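PDB 6IYT: type I modular polyketide synthase from Streptomyces albus subsp. albus, which probably takes an ethylmalonyl extender unit from ethylmalonyl-coenzyme A and passes it on for salinomycin assembly, through its acyltransferase domain. Local coordinates for residues A[53-58]-A[90-95]; A[255-260]-A[301-306]; A[235-240]-A[335-340]; A[197-202]-A[416-421]. One frame throughout, in Å; residues are numbered along the deposited sequence.

In the fold
Contact 1 ties a helix to the middle strand of the small antiparallel sheet in the CurL-like region, while contacts 2, 3 and 4 belong to the acyltransferase region. Contact 4 lies nearest the middle, its centre about 8 Å from that of the chain, and the other three lie 22 to 28 Å out. Contacts 1, 2 and 4 are buried, contact 3 only partly. Contact 2, in a ferredoxin-like subdomain, falls within the loop of chain closed by contact 3, and both fall within that closed by contact 4. Contacts 1, 2 and 3 rest on leucine methyl groups, with contact 3 adding an aromatic ring. Contact 4 differs in using an indole N-H. Helix 428-439 borders both contacts 1 and 4.

Contact 1: A[53-58]-A[90-95]; sequences GGLEAQ and HRAVVL
Leu55 reaches from helix 52-67 to strand 90-96 and lays one methyl, CD2, over the backbone between His90 and Ala92. Its CG stands opposite the backbone N (chi1 176°), which carries the branched end toward the strand. Leu55 CD2 comes to 3.7 Å from Arg91 N, and Leu55 CD2 also touches His90 C at 3.8 Å; the other methyl, CD1, lies 4.0 Å from His90 O. The two residues flanking Arg91 direct their CB atoms toward the helix: CD2 sits 4.1 Å from Ala92 CB and equally far from His90 CB. The imidazole of His90 then leads off, leaving its CB as the part that touches. Arg91 points its side chain to the other face of the strand, where NH1 bonds to Trp439 O and the guanidinium makes a cation-pi contact with the Trp439 ring. Helix and strand segments run broadly the same way, their axes 36° apart and 8.4 Å at closest approach. Leu55 also touches Val47 on the adjoining strand 43-49, so it covers two strands at once. This is helix-on-sheet packing in a three-stranded antiparallel sheet, consistent with the ketosynthase-to-acyltransferase linker of modular polyketide synthases.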
loop_
_atom_site.group_PDB
_atom_site.type_symbol
_atom_site.label_atom_id
_atom_site.label_comp_id
_atom_site.label_asym_id
_atom_site.label_seq_id
_atom_site.Cartn_x
_atom_site.Cartn_y
_atom_site.Cartn_z
ATOM N N GLY A 53 4.140 -20.594 -25.514
ATOM C CA GLY A 53 4.760 -21.903 -25.693
ATOM C C GLY A 53 6.228 -21.899 -25.336
ATOM O O GLY A 53 6.766 -22.907 -24.925
ATOM N N GLY A 54 6.913 -20.798 -25.621
ATOM C CA GLY A 54 8.314 -20.696 -25.297
ATOM C C GLY A 54 8.523 -20.715 -23.788
ATOM O O GLY A 54 9.484 -21.286 -23.298
ATOM N N LEU A 55 7.560 -20.173 -23.059
ATOM C CA LEU A 55 7.666 -20.132 -21.602
ATOM C C LEU A 55 7.350 -21.522 -21.023
ATOM O O LEU A 55 8.106 -22.043 -20.192
ATOM C CB LEU A 55 6.750 -19.033 -21.034
ATOM C CG LEU A 55 6.711 -18.964 -19.517
ATOM C CD1 LEU A 55 8.117 -18.749 -18.967
ATOM C CD2 LEU A 55 5.775 -17.841 -19.060
ATOM N N GLU A 56 6.377 -22.219 -21.629
ATOM C CA GLU A 56 6.176 -23.614 -21.333
ATOM C C GLU A 56 7.448 -24.448 -21.618
ATOM O O GLU A 56 7.801 -25.312 -20.839
ATOM C CB GLU A 56 4.985 -24.149 -22.141
ATOM C CG GLU A 56 4.510 -25.519 -21.717
ATOM C CD GLU A 56 3.626 -25.484 -20.473
ATOM O OE1 GLU A 56 2.774 -24.567 -20.346
ATOM O OE2 GLU A 56 3.784 -26.381 -19.624
ATOM N N ALA A 57 8.110 -24.195 -22.755
ATOM C CA ALA A 57 9.347 -24.896 -23.112
ATOM C C ALA A 57 10.467 -24.611 -22.094
ATOM O O ALA A 57 11.201 -25.516 -21.670
ATOM C CB ALA A 57 9.803 -24.492 -24.530
ATOM N N GLN A 58 10.595 -23.362 -21.678
ATOM C CA GLN A 58 11.643 -23.024 -20.708
ATOM C C GLN A 58 11.397 -23.722 -19.382
ATOM O O GLN A 58 12.330 -24.179 -18.745
ATOM C CB GLN A 58 11.747 -21.520 -20.489
ATOM C CG GLN A 58 12.339 -20.751 -21.658
ATOM C CD GLN A 58 13.684 -21.298 -22.133
ATOM O OE1 GLN A 58 13.907 -21.485 -23.347
ATOM N NE2 GLN A 58 14.580 -21.524 -21.209
ATOM N N HIS A 90 7.085 -12.904 -21.820
ATOM C CA HIS A 90 6.195 -13.823 -21.115
ATOM C C HIS A 90 6.942 -14.367 -19.898
ATOM O O HIS A 90 8.059 -14.925 -20.033
ATOM C CB HIS A 90 5.790 -14.989 -22.024
ATOM C CG HIS A 90 4.902 -14.588 -23.164
ATOM N ND1 HIS A 90 3.569 -14.927 -23.213
ATOM C CD2 HIS A 90 5.118 -13.757 -24.211
ATOM C CE1 HIS A 90 3.020 -14.384 -24.290
ATOM N NE2 HIS A 90 3.935 -13.661 -24.904
ATOM N N ARG A 91 6.329 -14.241 -18.726
ATOM C CA ARG A 91 7.079 -14.368 -17.482
ATOM C C ARG A 91 6.346 -15.212 -16.478
ATOM O O ARG A 91 5.136 -15.206 -16.424
ATOM C CB ARG A 91 7.346 -12.969 -16.907
ATOM C CG ARG A 91 8.250 -12.115 -17.779
ATOM C CD ARG A 91 8.415 -10.725 -17.200
ATOM N NE ARG A 91 9.221 -9.919 -18.070
ATOM C CZ ARG A 91 9.731 -8.726 -17.783
ATOM N NH1 ARG A 91 9.417 -8.096 -16.660
ATOM N NH2 ARG A 91 10.425 -8.064 -18.741
ATOM N N ALA A 92 7.101 -15.962 -15.686
ATOM C CA ALA A 92 6.547 -16.679 -14.563
ATOM C C ALA A 92 7.502 -16.668 -13.401
ATOM O O ALA A 92 8.732 -16.606 -13.588
ATOM C CB ALA A 92 6.211 -18.107 -14.946
ATOM N N VAL A 93 6.949 -16.855 -12.205
ATOM C CA VAL A 93 7.742 -17.024 -11.017
ATOM C C VAL A 93 7.222 -18.212 -10.219
ATOM O O VAL A 93 6.024 -18.331 -9.957
ATOM C CB VAL A 93 7.713 -15.780 -10.160
ATOM C CG1 VAL A 93 8.532 -15.971 -8.904
ATOM C CG2 VAL A 93 8.160 -14.558 -10.977
ATOM N N VAL A 94 8.141 -19.084 -9.844
ATOM C CA VAL A 94 7.872 -20.166 -8.929
ATOM C C VAL A 94 8.484 -19.857 -7.561
ATOM O O VAL A 94 9.629 -19.415 -7.492
ATOM C CB VAL A 94 8.511 -21.483 -9.472
ATOM C CG1 VAL A 94 8.104 -22.652 -8.631
ATOM C CG2 VAL A 94 8.081 -21.709 -10.909
ATOM N N LEU A 95 7.776 -20.242 -6.494
ATOM C CA LEU A 95 8.247 -20.046 -5.113
ATOM C C LEU A 95 8.340 -21.362 -4.379
ATOM O O LEU A 95 7.510 -22.248 -4.578
ATOM C CB LEU A 95 7.318 -19.115 -4.354
ATOM C CG LEU A 95 7.050 -17.746 -5.001
ATOM C CD1 LEU A 95 6.046 -17.003 -4.154
ATOM C CD2 LEU A 95 8.323 -16.947 -5.139
#

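Contact 2: A[255-260]-A[301-306]; sequences VSLPAA and AELEAE
Val255 and Leu303 bring the two backbones to 8.3 Å between CA atoms, at the point where strand 251-255 ends and the chain folds through an inverse gamma turn centred on Ser256. The order of elements here, strand 251-255, helix 259-266, strands 276-283 and 286-291, helix 293-305 and strand 310-312, makes the beta-alpha-beta-beta-alpha-beta topology of a ferredoxin-like subdomain, as in other acyltransferases of this family. Strand 251-255 is an inner strand of that sheet, and Leu303, from the second helix, packs on its end. A weak bond from Leu257 N to Val255 O, 3.1 Å, spans the turn, and both residues flanking Ser256 meet the same leucine. Leu303 forks between them, with CG placed opposite its own carbonyl carbon (chi1 -69°). Its CD1 goes to the valine, lying 3.7 Å from Val255 CG1 and 3.9 Å from Val255 CG2, and the two side chains meet at nearly a right angle. Val262 of helix 259-266 also touches Val255 and Leu257, and Val308 adds to the apolar cluster around both leucines. Next to Leu303, Glu302 OE1 makes a salt bridge with Arg268 NH2, just past the end of helix 259-266. The second branch of the fork, Leu303 CD2, meets Leu257 CD1 at 3.8 Å.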
loop_
_atom_site.group_PDB
_atom_site.type_symbol
_atom_site.label_atom_id
_atom_site.label_comp_id
_atom_site.label_asym_id
_atom_site.label_seq_id
_atom_site.Cartn_x
_atom_site.Cartn_y
_atom_site.Cartn_z
ATOM N N VAL A 255 -18.742 2.358 0.433
ATOM C CA VAL A 255 -19.975 1.973 -0.275
ATOM C C VAL A 255 -19.658 1.754 -1.717
ATOM O O VAL A 255 -19.118 2.628 -2.359
ATOM C CB VAL A 255 -21.022 3.091 -0.203
ATOM C CG1 VAL A 255 -22.250 2.725 -1.039
ATOM C CG2 VAL A 255 -21.396 3.380 1.242
ATOM N N SER A 256 -19.935 0.564 -2.243
ATOM C CA SER A 256 -19.673 0.314 -3.669
ATOM C C SER A 256 -20.850 0.728 -4.579
ATOM O O SER A 256 -21.476 -0.120 -5.226
ATOM C CB SER A 256 -19.317 -1.158 -3.901
ATOM O OG SER A 256 -18.339 -1.571 -2.978
ATOM N N LEU A 257 -21.118 2.034 -4.624
ATOM C CA LEU A 257 -22.035 2.634 -5.579
ATOM C C LEU A 257 -21.431 3.954 -6.049
ATOM O O LEU A 257 -20.651 4.552 -5.338
ATOM C CB LEU A 257 -23.363 2.938 -4.921
ATOM C CG LEU A 257 -24.317 1.819 -4.539
ATOM C CD1 LEU A 257 -25.472 2.447 -3.801
ATOM C CD2 LEU A 257 -24.813 1.018 -5.749
ATOM N N PRO A 258 -21.877 4.445 -7.199
ATOM C CA PRO A 258 -21.504 5.757 -7.718
ATOM C C PRO A 258 -21.939 6.866 -6.781
ATOM O O PRO A 258 -22.982 6.751 -6.150
ATOM C CB PRO A 258 -22.268 5.850 -9.058
ATOM C CG PRO A 258 -22.640 4.460 -9.405
ATOM C CD PRO A 258 -22.763 3.703 -8.119
ATOM N N ALA A 259 -21.176 7.960 -6.745
ATOM C CA ALA A 259 -21.501 9.093 -5.883
ATOM C C ALA A 259 -22.952 9.516 -6.015
ATOM O O ALA A 259 -23.618 9.719 -5.033
ATOM C CB ALA A 259 -20.584 10.266 -6.163
ATOM N N ALA A 260 -23.438 9.661 -7.246
ATOM C CA ALA A 260 -24.786 10.199 -7.449
ATOM C C ALA A 260 -25.841 9.319 -6.783
ATOM O O ALA A 260 -26.817 9.829 -6.218
ATOM C CB ALA A 260 -25.089 10.346 -8.933
ATOM N N ALA A 301 -26.891 -0.894 6.479
ATOM C CA ALA A 301 -27.835 -2.014 6.549
ATOM C C ALA A 301 -28.855 -1.961 5.407
ATOM O O ALA A 301 -29.139 -2.978 4.775
ATOM C CB ALA A 301 -28.536 -2.012 7.876
ATOM N N GLU A 302 -29.350 -0.766 5.102
ATOM C CA GLU A 302 -30.247 -0.573 3.940
ATOM C C GLU A 302 -29.575 -1.042 2.656
ATOM O O GLU A 302 -30.176 -1.729 1.832
ATOM C CB GLU A 302 -30.615 0.909 3.812
ATOM C CG GLU A 302 -31.538 1.230 2.645
ATOM C CD GLU A 302 -31.879 2.707 2.586
ATOM O OE1 GLU A 302 -32.516 3.195 3.536
ATOM O OE2 GLU A 302 -31.339 3.411 1.701
ATOM N N LEU A 303 -28.330 -0.609 2.464
ATOM C CA LEU A 303 -27.579 -0.929 1.257
ATOM C C LEU A 303 -27.319 -2.438 1.170
ATOM O O LEU A 303 -27.527 -3.061 0.119
ATOM C CB LEU A 303 -26.260 -0.156 1.224
ATOM C CG LEU A 303 -26.392 1.364 1.022
ATOM C CD1 LEU A 303 -25.048 2.055 1.227
ATOM C CD2 LEU A 303 -26.963 1.657 -0.341
ATOM N N GLU A 304 -26.920 -3.033 2.272
ATOM C CA GLU A 304 -26.666 -4.469 2.267
ATOM C C GLU A 304 -27.939 -5.255 1.937
ATOM O O GLU A 304 -27.878 -6.248 1.254
ATOM C CB GLU A 304 -26.116 -4.950 3.603
ATOM C CG GLU A 304 -25.735 -6.401 3.525
ATOM C CD GLU A 304 -24.832 -6.845 4.648
ATOM O OE1 GLU A 304 -23.751 -6.225 4.827
ATOM O OE2 GLU A 304 -25.165 -7.881 5.285
ATOM N N ALA A 305 -29.073 -4.805 2.446
ATOM C CA ALA A 305 -30.358 -5.459 2.170
ATOM C C ALA A 305 -30.737 -5.401 0.686
ATOM O O ALA A 305 -31.404 -6.316 0.177
ATOM C CB ALA A 305 -31.459 -4.851 3.029
ATOM N N GLU A 306 -30.184 -4.438 -0.046
ATOM C CA GLU A 306 -30.347 -4.410 -1.514
ATOM C C GLU A 306 -29.168 -5.004 -2.263
ATOM O O GLU A 306 -29.021 -4.768 -3.460
ATOM C CB GLU A 306 -30.570 -2.985 -1.996
ATOM C CG GLU A 306 -31.582 -2.223 -1.171
ATOM C CD GLU A 306 -31.877 -0.849 -1.736
ATOM O OE1 GLU A 306 -31.225 -0.470 -2.747
ATOM O OE2 GLU A 306 -32.762 -0.147 -1.170
#

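Contact 3: A[235-240]-A[335-340]; sequences VVLRSQ and LSFVEP
Leu237 and Phe337 meet through opposite choices at chi1: Leu237 keeps CG away from its carbonyl carbon (chi1 -69°), whereas Phe337 wedges CG between backbone N and carbonyl carbon (chi1 66°), folding the ring back over its own turn. Leu237 CD1 then reaches Phe337 CE2, 3.9 Å away, coming in obliquely. Closer to the helix backbone, Leu237 CB faces Leu335 CD2 at 4.4 Å, a looser touch, so the leucine is met by two residues of the loop. Those residues belong to a type I beta turn from Leu335 to Val338, closed by Val338 N to Leu335 O at 3.2 Å. One face of the Phe337 ring lies over this turn, with Val338 CG2 beneath its rim. The turn follows helix 328-334, beyond the ferredoxin-like part of the chain, and packs on helix 228-245 of the larger alpha/beta subdomain, the second helix after the probable Gly-x-Ser-x-Gly nucleophile elbow. Phe337 also rests on Asp230, Gln233 and Val234 of that helix. Beside Leu237, Arg238 extends toward helix 363-371, where NH1 bonds to Asn369 OD1, and it also touches Gln214 of the elbow sequence. Next in the helix, Ser239 OG bonds back to Val235 O at 2.7 Å, and the same carbonyl accepts Ser239 N.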
loop_
_atom_site.group_PDB
_atom_site.type_symbol
_atom_site.label_atom_id
_atom_site.label_comp_id
_atom_site.label_asym_id
_atom_site.label_seq_id
_atom_site.Cartn_x
_atom_site.Cartn_y
_atom_site.Cartn_z
ATOM N N VAL A 235 0.836 12.993 12.518
ATOM C CA VAL A 235 -0.092 11.866 12.632
ATOM C C VAL A 235 -0.430 11.540 14.090
ATOM O O VAL A 235 -1.594 11.268 14.402
ATOM C CB VAL A 235 0.368 10.602 11.865
ATOM C CG1 VAL A 235 1.557 9.953 12.524
ATOM C CG2 VAL A 235 -0.784 9.607 11.778
ATOM N N VAL A 236 0.525 11.727 14.994
ATOM C CA VAL A 236 0.281 11.495 16.412
ATOM C C VAL A 236 -0.698 12.534 16.958
ATOM O O VAL A 236 -1.696 12.192 17.559
ATOM C CB VAL A 236 1.582 11.527 17.242
ATOM C CG1 VAL A 236 1.255 11.543 18.754
ATOM C CG2 VAL A 236 2.447 10.320 16.920
ATOM N N LEU A 237 -0.444 13.801 16.711
ATOM C CA LEU A 237 -1.257 14.836 17.341
ATOM C C LEU A 237 -2.646 14.895 16.756
ATOM O O LEU A 237 -3.602 15.126 17.475
ATOM C CB LEU A 237 -0.598 16.195 17.233
ATOM C CG LEU A 237 0.663 16.383 18.058
ATOM C CD1 LEU A 237 1.188 17.807 17.835
ATOM C CD2 LEU A 237 0.433 16.104 19.540
ATOM N N ARG A 238 -2.756 14.800 15.441
ATOM C CA ARG A 238 -4.052 14.827 14.829
ATOM C C ARG A 238 -4.920 13.649 15.258
ATOM O O ARG A 238 -6.083 13.829 15.580
ATOM C CB ARG A 238 -3.968 14.910 13.326
ATOM C CG ARG A 238 -5.249 15.495 12.755
ATOM C CD ARG A 238 -5.113 15.817 11.274
ATOM N NE ARG A 238 -5.031 14.605 10.459
ATOM C CZ ARG A 238 -4.960 14.627 9.130
ATOM N NH1 ARG A 238 -4.912 15.787 8.505
ATOM N NH2 ARG A 238 -4.990 13.486 8.428
ATOM N N SER A 239 -4.351 12.433 15.291
ATOM C CA SER A 239 -5.129 11.273 15.703
ATOM C C SER A 239 -5.517 11.336 17.186
ATOM O O SER A 239 -6.613 10.936 17.555
ATOM C CB SER A 239 -4.425 9.948 15.360
ATOM O OG SER A 239 -3.190 9.773 16.045
ATOM N N GLN A 240 -4.641 11.882 18.018
ATOM C CA GLN A 240 -4.996 12.121 19.442
ATOM C C GLN A 240 -6.141 13.127 19.572
ATOM O O GLN A 240 -7.089 12.916 20.337
ATOM C CB GLN A 240 -3.792 12.622 20.222
ATOM C CG GLN A 240 -4.056 12.742 21.716
ATOM C CD GLN A 240 -4.403 11.417 22.355
ATOM O OE1 GLN A 240 -3.576 10.469 22.359
ATOM N NE2 GLN A 240 -5.565 11.348 22.985
ATOM N N LEU A 335 -0.668 21.946 14.888
ATOM C CA LEU A 335 0.220 21.593 13.758
ATOM C C LEU A 335 1.043 22.765 13.233
ATOM O O LEU A 335 1.676 22.656 12.189
ATOM C CB LEU A 335 -0.624 21.026 12.608
ATOM C CG LEU A 335 -1.498 19.794 12.950
ATOM C CD1 LEU A 335 -2.106 19.223 11.678
ATOM C CD2 LEU A 335 -0.723 18.717 13.685
ATOM N N SER A 336 1.094 23.858 13.992
ATOM C CA SER A 336 1.802 25.069 13.539
ATOM C C SER A 336 3.329 24.863 13.446
ATOM O O SER A 336 4.028 25.634 12.783
ATOM C CB SER A 336 1.506 26.226 14.480
ATOM O OG SER A 336 1.902 25.900 15.812
ATOM N N PHE A 337 3.833 23.833 14.097
ATOM C CA PHE A 337 5.285 23.513 14.058
ATOM C C PHE A 337 5.788 23.086 12.683
ATOM O O PHE A 337 6.995 23.014 12.458
ATOM C CB PHE A 337 5.607 22.421 15.077
ATOM C CG PHE A 337 4.969 21.093 14.764
ATOM C CD1 PHE A 337 5.551 20.219 13.838
ATOM C CD2 PHE A 337 3.744 20.765 15.290
ATOM C CE1 PHE A 337 4.959 19.008 13.538
ATOM C CE2 PHE A 337 3.133 19.544 14.963
ATOM C CZ PHE A 337 3.720 18.706 14.040
ATOM N N VAL A 338 4.884 22.594 11.836
ATOM C CA VAL A 338 5.297 21.897 10.617
ATOM C C VAL A 338 6.155 22.782 9.720
ATOM O O VAL A 338 5.872 23.950 9.544
ATOM C CB VAL A 338 4.079 21.388 9.815
ATOM C CG1 VAL A 338 4.534 20.794 8.511
ATOM C CG2 VAL A 338 3.353 20.344 10.621
ATOM N N GLU A 339 7.241 22.214 9.199
ATOM C CA GLU A 339 8.097 22.919 8.253
ATOM C C GLU A 339 8.194 22.150 6.942
ATOM O O GLU A 339 9.192 21.440 6.691
ATOM C CB GLU A 339 9.485 23.097 8.835
ATOM C CG GLU A 339 9.485 23.920 10.094
ATOM C CD GLU A 339 9.280 25.414 9.838
ATOM O OE1 GLU A 339 9.217 25.820 8.672
ATOM O OE2 GLU A 339 9.191 26.181 10.815
ATOM N N PRO A 340 7.174 22.268 6.116
ATOM C CA PRO A 340 7.178 21.593 4.830
ATOM C C PRO A 340 8.242 22.144 3.902
ATOM O O PRO A 340 8.640 23.317 4.031
ATOM C CB PRO A 340 5.785 21.885 4.271
ATOM C CG PRO A 340 5.375 23.170 4.920
ATOM C CD PRO A 340 5.983 23.121 6.292
#

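Contact 4: A[197-202]-A[416-421]; sequences AVWQSV and LAQGTL
Trp199 extends from helix 181-200 toward the segment 416-421, and its indole meets Thr420, Gly419 and Gln418 in succession. From CB, which points at that segment, the ring is swung by a chi1 of -73° so that CG lies opposite the carbonyl carbon. CD1 already approaches Thr420 OG1, at 3.9 Å, but NE1 makes the bond: its N-H goes to Thr420 OG1 over 2.9 Å, almost straight at 174° and with the oxygen in the indole plane. Thr420 CG2 sits 3.6 Å from the same nitrogen, so the threonine presents both a hydroxyl and a methyl. The buried hydroxyl has a second partner in Glu393 O, which helps to fix it as an acceptor for the indole. Further round the ring, CZ2 has Gly419 O at its edge, 3.7 Å away and near the plane. CH2, at the far end of the indole, touches Gln418 CG at 3.9 Å, where the two side chains cross at about a right angle. Gln418 is bent at chi2, and this turns its amide forward along the chain, to the residue that follows the strand: NE2 bonds to Gly419 O at 3.0 Å and also to Glu437 OE1. Phe435 of helix 428-439 meets the indole with ring planes about 60° apart. The tryptophan thus joins three elements: helix 181-200, helix 428-439 and strand 416-418, an edge strand of the parallel sheet in the acyltransferase core, whose neighbour is strand 388-393.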
loop_
_atom_site.group_PDB
_atom_site.type_symbol
_atom_site.label_atom_id
_atom_site.label_comp_id
_atom_site.label_asym_id
_atom_site.label_seq_id
_atom_site.Cartn_x
_atom_site.Cartn_y
_atom_site.Cartn_z
ATOM N N ALA A 197 10.219 0.991 1.712
ATOM C CA ALA A 197 11.611 0.612 1.694
ATOM C C ALA A 197 11.843 -0.814 1.190
ATOM O O ALA A 197 12.901 -1.110 0.679
ATOM C CB ALA A 197 12.235 0.786 3.071
ATOM N N VAL A 198 10.854 -1.696 1.347
ATOM C CA VAL A 198 10.950 -3.047 0.830
ATOM C C VAL A 198 10.985 -2.996 -0.705
ATOM O O VAL A 198 11.804 -3.626 -1.334
ATOM C CB VAL A 198 9.765 -3.916 1.313
ATOM C CG1 VAL A 198 9.718 -5.245 0.589
ATOM C CG2 VAL A 198 9.842 -4.110 2.820
ATOM N N TRP A 199 10.087 -2.223 -1.293
ATOM C CA TRP A 199 10.111 -2.021 -2.767
ATOM C C TRP A 199 11.420 -1.357 -3.200
ATOM O O TRP A 199 11.992 -1.712 -4.225
ATOM C CB TRP A 199 8.904 -1.172 -3.219
ATOM C CG TRP A 199 7.581 -1.931 -3.167
ATOM C CD1 TRP A 199 6.583 -1.771 -2.257
ATOM C CD2 TRP A 199 7.088 -2.884 -4.122
ATOM N NE1 TRP A 199 5.568 -2.622 -2.521
ATOM C CE2 TRP A 199 5.832 -3.299 -3.676
ATOM C CE3 TRP A 199 7.624 -3.471 -5.265
ATOM C CZ2 TRP A 199 5.056 -4.246 -4.372
ATOM C CZ3 TRP A 199 6.835 -4.399 -5.978
ATOM C CH2 TRP A 199 5.586 -4.777 -5.513
ATOM N N GLN A 200 11.831 -0.343 -2.479
ATOM C CA GLN A 200 13.049 0.361 -2.787
ATOM C C GLN A 200 14.258 -0.582 -2.891
ATOM O O GLN A 200 15.113 -0.408 -3.762
ATOM C CB GLN A 200 13.296 1.396 -1.709
ATOM C CG GLN A 200 14.562 2.200 -1.886
ATOM C CD GLN A 200 14.700 3.260 -0.800
ATOM O OE1 GLN A 200 14.049 3.184 0.254
ATOM N NE2 GLN A 200 15.497 4.272 -1.070
ATOM N N SER A 201 14.255 -1.656 -2.103
ATOM C CA SER A 201 15.384 -2.581 -2.048
ATOM C C SER A 201 15.537 -3.438 -3.318
ATOM O O SER A 201 16.649 -3.965 -3.603
ATOM C CB SER A 201 15.282 -3.499 -0.797
ATOM O OG SER A 201 14.439 -4.613 -1.053
ATOM N N VAL A 202 14.487 -3.498 -4.131
ATOM C CA VAL A 202 14.572 -4.155 -5.452
ATOM C C VAL A 202 14.440 -3.157 -6.575
ATOM O O VAL A 202 14.115 -3.508 -7.725
ATOM C CB VAL A 202 13.553 -5.289 -5.591
ATOM C CG1 VAL A 202 13.924 -6.424 -4.662
ATOM C CG2 VAL A 202 12.137 -4.797 -5.316
ATOM N N LEU A 416 -1.078 -1.186 -14.004
ATOM C CA LEU A 416 -0.851 -2.164 -12.934
ATOM C C LEU A 416 -1.176 -1.527 -11.592
ATOM O O LEU A 416 -0.699 -0.429 -11.294
ATOM C CB LEU A 416 0.592 -2.632 -12.938
ATOM C CG LEU A 416 1.028 -3.469 -11.737
ATOM C CD1 LEU A 416 0.385 -4.832 -11.738
ATOM C CD2 LEU A 416 2.542 -3.584 -11.724
ATOM N N ALA A 417 -2.074 -2.158 -10.859
ATOM C CA ALA A 417 -2.421 -1.732 -9.512
ATOM C C ALA A 417 -2.059 -2.831 -8.537
ATOM O O ALA A 417 -2.655 -3.912 -8.548
ATOM C CB ALA A 417 -3.904 -1.408 -9.437
ATOM N N GLN A 418 -0.974 -2.620 -7.820
ATOM C CA GLN A 418 -0.297 -3.680 -7.125
ATOM C C GLN A 418 -0.261 -3.335 -5.649
ATOM O O GLN A 418 0.193 -2.280 -5.294
ATOM C CB GLN A 418 1.118 -3.793 -7.654
ATOM C CG GLN A 418 1.923 -4.822 -6.949
ATOM C CD GLN A 418 1.385 -6.169 -7.170
ATOM O OE1 GLN A 418 1.178 -6.567 -8.312
ATOM N NE2 GLN A 418 1.047 -6.870 -6.090
ATOM N N GLY A 419 -0.734 -4.246 -4.806
ATOM C CA GLY A 419 -0.567 -4.119 -3.350
ATOM C C GLY A 419 0.768 -4.674 -2.855
ATOM O O GLY A 419 1.565 -5.191 -3.640
ATOM N N THR A 420 0.998 -4.553 -1.549
ATOM C CA THR A 420 2.192 -5.044 -0.936
ATOM C C THR A 420 1.843 -6.244 -0.087
ATOM O O THR A 420 1.990 -7.362 -0.549
ATOM C CB THR A 420 2.912 -3.971 -0.125
ATOM O OG1 THR A 420 3.096 -2.805 -0.951
ATOM C CG2 THR A 420 4.256 -4.468 0.327
ATOM N N LEU A 421 1.307 -6.032 1.113
ATOM C CA LEU A 421 0.799 -7.144 1.883
ATOM C C LEU A 421 -0.702 -7.309 1.748
ATOM O O LEU A 421 -1.343 -6.579 1.027
ATOM C CB LEU A 421 1.197 -7.011 3.361
ATOM C CG LEU A 421 2.663 -6.725 3.673
ATOM C CD1 LEU A 421 2.893 -6.654 5.193
ATOM C CD2 LEU A 421 3.549 -7.792 3.062
#